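Local atomic coordinates of CheA (Treponema denticola, PDB entry 6Y1Y), a protein that probably relays chemoreceptor signals to the flagellar motor as an autophosphorylating histidine kinase, the piece described here being its dimerization domain. Residues 91-94 and 95-99; 39-42 and 43-47; 63-66 and 67-70. All coordinates share one frame; numbering follows the deposited sequence.

Interaction 1: residues 91-94 and 95-99; sequences GDFD and SLMKA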
loop_
_atom_site.group_PDB
_atom_site.type_symbol
_atom_site.label_atom_id
_atom_site.label_comp_id
_atom_site.label_asym_id
_atom_site.label_seq_id
_atom_site.Cartn_x
_atom_site.Cartn_y
_atom_site.Cartn_z
ATOM N N GLY B 91 -3.558 14.233 3.716
ATOM C CA GLY B 91 -4.985 14.017 3.903
ATOM C C GLY B 91 -5.239 12.730 4.663
ATOM O O GLY B 91 -4.598 12.436 5.679
ATOM N N ASP B 92 -6.177 11.938 4.148
ATOM C CA ASP B 92 -6.580 10.693 4.777
ATOM C C ASP B 92 -5.811 9.492 4.246
ATOM O O ASP B 92 -6.327 8.373 4.311
ATOM C CB ASP B 92 -8.078 10.470 4.587
ATOM C CG ASP B 92 -8.916 11.503 5.312
ATOM O OD1 ASP B 92 -8.565 11.859 6.461
ATOM O OD2 ASP B 92 -9.918 11.973 4.730
ATOM N N PHE B 93 -4.604 9.700 3.716
ATOM C CA PHE B 93 -3.838 8.589 3.153
ATOM C C PHE B 93 -3.743 7.414 4.116
ATOM O O PHE B 93 -3.889 6.262 3.706
ATOM C CB PHE B 93 -2.430 9.044 2.754
ATOM C CG PHE B 93 -1.671 8.019 1.937
ATOM C CD1 PHE B 93 -0.925 7.019 2.559
ATOM C CD2 PHE B 93 -1.711 8.052 0.551
ATOM C CE1 PHE B 93 -0.235 6.068 1.807
ATOM C CE2 PHE B 93 -1.017 7.103 -0.200
ATOM C CZ PHE B 93 -0.292 6.116 0.423
ATOM N N ASP B 94 -3.464 7.677 5.399
ATOM C CA ASP B 94 -3.249 6.557 6.314
ATOM C C ASP B 94 -4.494 5.671 6.389
ATOM O O ASP B 94 -4.382 4.441 6.350
ATOM C CB ASP B 94 -2.797 7.040 7.710
ATOM C CG ASP B 94 -3.670 8.148 8.313
ATOM O OD1 ASP B 94 -4.713 8.531 7.758
ATOM O OD2 ASP B 94 -3.288 8.655 9.394
ATOM N N SER B 95 -5.681 6.281 6.440
ATOM C CA SER B 95 -6.938 5.534 6.496
ATOM C C SER B 95 -7.227 4.811 5.187
ATOM O O SER B 95 -7.670 3.655 5.195
ATOM C CB SER B 95 -8.091 6.488 6.817
ATOM O OG SER B 95 -8.179 6.723 8.203
ATOM N N LEU B 96 -6.984 5.480 4.056
ATOM C CA LEU B 96 -7.194 4.868 2.746
ATOM C C LEU B 96 -6.273 3.672 2.535
ATOM O O LEU B 96 -6.700 2.634 2.003
ATOM C CB LEU B 96 -6.974 5.898 1.642
ATOM C CG LEU B 96 -7.919 7.094 1.607
ATOM C CD1 LEU B 96 -7.446 8.060 0.538
ATOM C CD2 LEU B 96 -9.344 6.632 1.336
ATOM N N MET B 97 -5.001 3.806 2.927
ATOM C CA MET B 97 -4.057 2.694 2.825
ATOM C C MET B 97 -4.491 1.529 3.705
ATOM O O MET B 97 -4.502 0.371 3.265
ATOM C CB MET B 97 -2.656 3.172 3.207
ATOM C CG MET B 97 -1.623 2.091 3.155
ATOM S SD MET B 97 -1.105 1.823 1.459
ATOM C CE MET B 97 0.164 0.585 1.745
ATOM N N LYS B 98 -4.874 1.817 4.952
ATOM C CA LYS B 98 -5.298 0.740 5.839
ATOM C C LYS B 98 -6.511 0.009 5.276
ATOM O O LYS B 98 -6.569 -1.222 5.297
ATOM C CB LYS B 98 -5.603 1.284 7.236
ATOM C CG LYS B 98 -5.718 0.144 8.243
ATOM C CD LYS B 98 -5.917 0.626 9.666
ATOM C CE LYS B 98 -5.945 -0.580 10.587
ATOM N NZ LYS B 98 -6.181 -0.216 12.015
ATOM N N ALA B 99 -7.490 0.749 4.766
ATOM C CA ALA B 99 -8.671 0.103 4.198
ATOM C C ALA B 99 -8.306 -0.763 3.000
ATOM O O ALA B 99 -8.881 -1.839 2.811
ATOM C CB ALA B 99 -9.713 1.158 3.815
HETATM O O HOH W 1 -7.191 9.446 8.208
#
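Phe93 and Met97 both set CG anti to the backbone N (chi1 -169° and 179°), which lays their side chains next to each other, pointing the same way, one turn apart. Met97 then bends at chi2, and its SD stands 5.2 Å from the centroid of the Phe93 ring in an oblique Met-aromatic contact; closer in, Phe93 CE1 packs on Met97 CB at 4.0 Å. Asp94 turns differently, its CG lying between the backbone N and the carbonyl carbon (chi1 50°), a rotation that folds OD1 back to the N-H of Ser95 in a weak, bent bond. The same OD1 accepts a hydrogen bond from a water at 2.7 Å, and the water in turn takes one from Ser95 OG at 2.9 Å and gives a longer one to Asp92 OD1, bridging three polar side chains at the N-terminal end of the helix. Underneath, Leu96 N donates to Asp92 O at 3.0 Å and Met97 N to Phe93 O at 2.8 Å, both nearly straight. Helix 93-125 begins against helix 7-67, where Phe93 meets Leu37, Lys40 and Phe41, while Phe93 and Met97 also pack on their counterparts in the second subunit, whose Gln42 NE2 hydrogen-bonds Asp94 OD2.

Interaction 2: residues 39-42 and 43-47; sequences DKFQ and NSSTI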
loop_
_atom_site.group_PDB
_atom_site.type_symbol
_atom_site.label_atom_id
_atom_site.label_comp_id
_atom_site.label_asym_id
_atom_site.label_seq_id
_atom_site.Cartn_x
_atom_site.Cartn_y
_atom_site.Cartn_z
ATOM N N ASP B 39 0.690 6.371 -6.530
ATOM C CA ASP B 39 0.705 7.643 -7.242
ATOM C C ASP B 39 0.357 8.795 -6.314
ATOM O O ASP B 39 0.930 9.885 -6.423
ATOM C CB ASP B 39 -0.273 7.608 -8.418
ATOM C CG ASP B 39 0.212 6.745 -9.546
ATOM O OD1 ASP B 39 1.417 6.422 -9.584
ATOM O OD2 ASP B 39 -0.629 6.391 -10.393
ATOM N N LYS B 40 -0.626 8.584 -5.432
ATOM C CA LYS B 40 -1.043 9.624 -4.500
ATOM C C LYS B 40 0.077 9.935 -3.522
ATOM O O LYS B 40 0.352 11.108 -3.235
ATOM C CB LYS B 40 -2.304 9.177 -3.763
ATOM C CG LYS B 40 -2.678 10.020 -2.574
ATOM C CD LYS B 40 -3.257 11.335 -2.997
ATOM C CE LYS B 40 -3.503 12.199 -1.784
ATOM N NZ LYS B 40 -3.743 13.590 -2.201
ATOM N N PHE B 41 0.763 8.902 -3.035
ATOM C CA PHE B 41 1.899 9.147 -2.161
ATOM C C PHE B 41 2.977 9.956 -2.878
ATOM O O PHE B 41 3.549 10.890 -2.302
ATOM C CB PHE B 41 2.493 7.845 -1.627
ATOM C CG PHE B 41 3.700 8.097 -0.780
ATOM C CD1 PHE B 41 3.552 8.392 0.568
ATOM C CD2 PHE B 41 4.969 8.151 -1.348
ATOM C CE1 PHE B 41 4.653 8.682 1.351
ATOM C CE2 PHE B 41 6.075 8.448 -0.573
ATOM C CZ PHE B 41 5.916 8.714 0.784
ATOM N N GLN B 42 3.293 9.591 -4.122
ATOM C CA GLN B 42 4.328 10.306 -4.860
ATOM C C GLN B 42 3.967 11.772 -5.035
ATOM O O GLN B 42 4.791 12.667 -4.797
ATOM C CB GLN B 42 4.552 9.634 -6.211
ATOM C CG GLN B 42 5.178 8.273 -6.079
ATOM C CD GLN B 42 6.616 8.360 -5.634
ATOM O OE1 GLN B 42 6.909 8.613 -4.458
ATOM N NE2 GLN B 42 7.532 8.168 -6.578
ATOM N N ASN B 43 2.721 12.047 -5.414
ATOM C CA ASN B 43 2.330 13.434 -5.622
ATOM C C ASN B 43 2.351 14.205 -4.311
ATOM O O ASN B 43 2.903 15.309 -4.232
ATOM C CB ASN B 43 0.947 13.501 -6.261
ATOM C CG ASN B 43 0.950 13.063 -7.712
ATOM O OD1 ASN B 43 1.975 13.137 -8.393
ATOM N ND2 ASN B 43 -0.198 12.592 -8.192
ATOM N N SER B 44 1.771 13.629 -3.257
ATOM C CA SER B 44 1.727 14.325 -1.975
ATOM C C SER B 44 3.104 14.437 -1.327
ATOM O O SER B 44 3.367 15.430 -0.630
ATOM C CB SER B 44 0.742 13.639 -1.037
ATOM O OG SER B 44 -0.589 13.919 -1.447
ATOM N N SER B 45 3.985 13.450 -1.544
ATOM C CA SER B 45 5.353 13.515 -1.018
ATOM C C SER B 45 6.128 14.665 -1.650
ATOM O O SER B 45 6.943 15.318 -0.985
ATOM C CB SER B 45 6.069 12.183 -1.272
ATOM O OG SER B 45 7.431 12.229 -0.852
ATOM N N THR B 46 5.930 14.891 -2.948
ATOM C CA THR B 46 6.547 16.045 -3.595
ATOM C C THR B 46 6.100 17.347 -2.932
ATOM O O THR B 46 6.918 18.240 -2.666
ATOM C CB THR B 46 6.196 16.040 -5.085
ATOM O OG1 THR B 46 6.642 14.810 -5.676
ATOM C CG2 THR B 46 6.869 17.211 -5.796
ATOM N N ILE B 47 4.803 17.468 -2.646
ATOM C CA ILE B 47 4.293 18.654 -1.965
ATOM C C ILE B 47 4.822 18.710 -0.537
ATOM O O ILE B 47 5.202 19.784 -0.037
ATOM C CB ILE B 47 2.753 18.679 -2.016
ATOM C CG1 ILE B 47 2.245 18.573 -3.461
ATOM C CG2 ILE B 47 2.221 19.958 -1.389
ATOM C CD1 ILE B 47 2.879 19.570 -4.402
HETATM O O HOH W 2 2.505 10.297 -9.025
HETATM O O HOH W 3 8.715 10.286 -2.900
#
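Phe41 and Ser45 meet through a CH-pi contact: Ser45 CB sits over one face of the ring, 4.2 Å from its centroid and displaced toward the rim, nearest to CE2. Phe41 CG is anti to the backbone N (chi1 177°), which points the ring outward with a slight lean toward the C-terminal end of the helix, so that Ser45 CB, one turn on, comes over its face. This face of the helix is buried. Phe41 also meets Phe90 and Phe93 of its own chain, and its ring packs against Phe93 and, edge-to-face, against Phe90 of the second subunit.

The backbone bonds are those of an uninterrupted alpha-helix, with Ser44 N donating to Lys40 O and Ser45 N to Phe41 O at 2.7 Å. This is the middle of helix 7-67, the long first helix of the CheA dimerization domain, which pairs with helix 93-125 and with the other subunit in a coiled-coil bundle.

Among the direct polar contacts of side chains, Lys40 bends at chi2 (74°) and runs forward alongside the helix to Ser44, where NZ gives a weak hydrogen bond to OG at 3.3 Å and CE lies almost as near. The same OG has a second, also weak, bond with Val89 O in the loop before helix 93-125.

Two waters bridge successive turns. One donates to Asp39 O at 3.1 Å and, weakly, to Asn43 OD1. The other donates to Gln42 OE1 at 2.9 Å and stands 3.1 Å from Ser45 OG in a further hydrogen bond.

Interaction 3: residues 63-66 and 67-70; sequences LEKI and QQGY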
loop_
_atom_site.group_PDB
_atom_site.type_symbol
_atom_site.label_atom_id
_atom_site.label_comp_id
_atom_site.label_asym_id
_atom_site.label_seq_id
_atom_site.Cartn_x
_atom_site.Cartn_y
_atom_site.Cartn_z
ATOM N N LEU B 63 12.823 34.809 12.136
ATOM C CA LEU B 63 13.430 35.278 13.380
ATOM C C LEU B 63 14.177 36.577 13.144
ATOM O O LEU B 63 14.066 37.525 13.935
ATOM C CB LEU B 63 14.385 34.217 13.928
ATOM C CG LEU B 63 13.727 32.927 14.399
ATOM C CD1 LEU B 63 14.758 31.804 14.582
ATOM C CD2 LEU B 63 12.948 33.193 15.675
ATOM N N GLU B 64 14.948 36.638 12.056
ATOM C CA GLU B 64 15.625 37.878 11.692
ATOM C C GLU B 64 14.626 39.014 11.497
ATOM O O GLU B 64 14.857 40.140 11.947
ATOM C CB GLU B 64 16.447 37.660 10.423
ATOM C CG GLU B 64 17.449 38.750 10.116
ATOM C CD GLU B 64 18.611 38.229 9.293
ATOM O OE1 GLU B 64 18.380 37.827 8.130
ATOM O OE2 GLU B 64 19.749 38.221 9.807
ATOM N N LYS B 65 13.500 38.736 10.841
ATOM C CA LYS B 65 12.521 39.788 10.589
ATOM C C LYS B 65 11.888 40.290 11.884
ATOM O O LYS B 65 11.578 41.480 12.005
ATOM C CB LYS B 65 11.480 39.301 9.585
ATOM C CG LYS B 65 12.098 39.113 8.203
ATOM C CD LYS B 65 11.135 38.503 7.218
ATOM C CE LYS B 65 11.470 38.924 5.796
ATOM N NZ LYS B 65 12.456 40.040 5.771
ATOM N N ILE B 66 11.641 39.403 12.848
ATOM C CA ILE B 66 11.151 39.867 14.141
ATOM C C ILE B 66 12.149 40.846 14.754
ATOM O O ILE B 66 11.769 41.904 15.277
ATOM C CB ILE B 66 10.882 38.670 15.075
ATOM C CG1 ILE B 66 9.648 37.890 14.611
ATOM C CG2 ILE B 66 10.710 39.137 16.518
ATOM C CD1 ILE B 66 9.507 36.532 15.273
ATOM N N GLN B 67 13.442 40.526 14.659
ATOM C CA GLN B 67 14.482 41.403 15.193
ATOM C C GLN B 67 14.565 42.719 14.443
ATOM O O GLN B 67 14.963 43.739 15.020
ATOM C CB GLN B 67 15.835 40.707 15.138
ATOM C CG GLN B 67 16.048 39.772 16.268
ATOM C CD GLN B 67 15.622 40.353 17.597
ATOM O OE1 GLN B 67 14.512 40.094 18.068
ATOM N NE2 GLN B 67 16.497 41.141 18.210
ATOM N N GLN B 68 14.215 42.717 13.163
ATOM C CA GLN B 68 14.216 43.944 12.387
ATOM C C GLN B 68 12.954 44.770 12.597
ATOM O O GLN B 68 12.825 45.837 11.989
ATOM C CB GLN B 68 14.408 43.614 10.903
ATOM C CG GLN B 68 15.752 42.943 10.615
ATOM C CD GLN B 68 15.826 42.311 9.238
ATOM O OE1 GLN B 68 14.838 42.261 8.510
ATOM N NE2 GLN B 68 17.011 41.828 8.873
ATOM N N GLY B 69 12.038 44.325 13.455
ATOM C CA GLY B 69 10.861 45.099 13.780
ATOM C C GLY B 69 9.598 44.791 13.006
ATOM O O GLY B 69 8.653 45.583 13.073
ATOM N N TYR B 70 9.554 43.691 12.259
ATOM C CA TYR B 70 8.348 43.317 11.526
ATOM C C TYR B 70 7.183 43.049 12.480
ATOM O O TYR B 70 7.365 42.779 13.672
ATOM C CB TYR B 70 8.598 42.066 10.680
ATOM C CG TYR B 70 9.192 42.303 9.307
ATOM C CD1 TYR B 70 10.445 42.884 9.150
ATOM C CD2 TYR B 70 8.509 41.905 8.161
ATOM C CE1 TYR B 70 10.995 43.074 7.889
ATOM C CE2 TYR B 70 9.047 42.089 6.906
ATOM C CZ TYR B 70 10.288 42.676 6.772
ATOM O OH TYR B 70 10.814 42.856 5.509
HETATM O O HOH W 4 9.174 42.776 15.743
#
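Lys65 O takes two N-H groups from the residues beyond it: Tyr70 N at 3.0 Å in a fairly straight bond (162°) and Gln68 N at 3.1 Å in a weak, strongly bent one. The bond from Tyr70 N, together with that from Gly69 N to Ile66 O at 3.0 Å, which comes from well above the carbonyl plane, closes helix 7-67 in a Schellman motif. Gly69 supplies the positive phi (95°) that turns the chain out of the helix. Ile66 O also accepts a hydrogen bond from a water that gives a second one to Tyr70 O, tying the departing chain to the last turn.

The turn brings Tyr70 back across Lys65. Lys65 CB lies over one face of the phenol ring, 4.0 Å from its centroid, as a CH-pi contact offset toward the rim. The rest of the lysine follows the ring outward, CG near CE1 and CE near CZ, and a nearly eclipsed chi4 (-12°) turns NZ toward the hydroxyl. On the neighbouring side of the helix, the Gln68 side chain crosses that of Glu64 at a slant, NE2 3.3 Å from Glu64 CG, with amide and carboxylate planes nearly parallel.

Ile66 packs on Ile72 and Ile75 of helix 72-87 and on Leu63 of the second subunit, so the hairpin end takes part in the dimer. At the far end of the lysine, NZ reaches Tyr70 OH at 3.3 Å in a weak hydrogen bond.

In the fold
Along the chain the order is interaction 2, interaction 3, interaction 1. Interactions 2 and 3 share helix 7-67, their centres about 34 Å apart, one midway along it and the other at its C-terminal end. From there the chain turns back through helix 72-87, and a short loop leads to interaction 1 at the start of helix 93-125, about 40 Å between centres from interaction 3. This return brings interactions 1 and 2 into direct touch, with Phe93 CE2 3.8 Å from Phe41 N. All three contacts also reach the second subunit, so dimer contacts extend from the middle of the elongated helical hairpin to its tip.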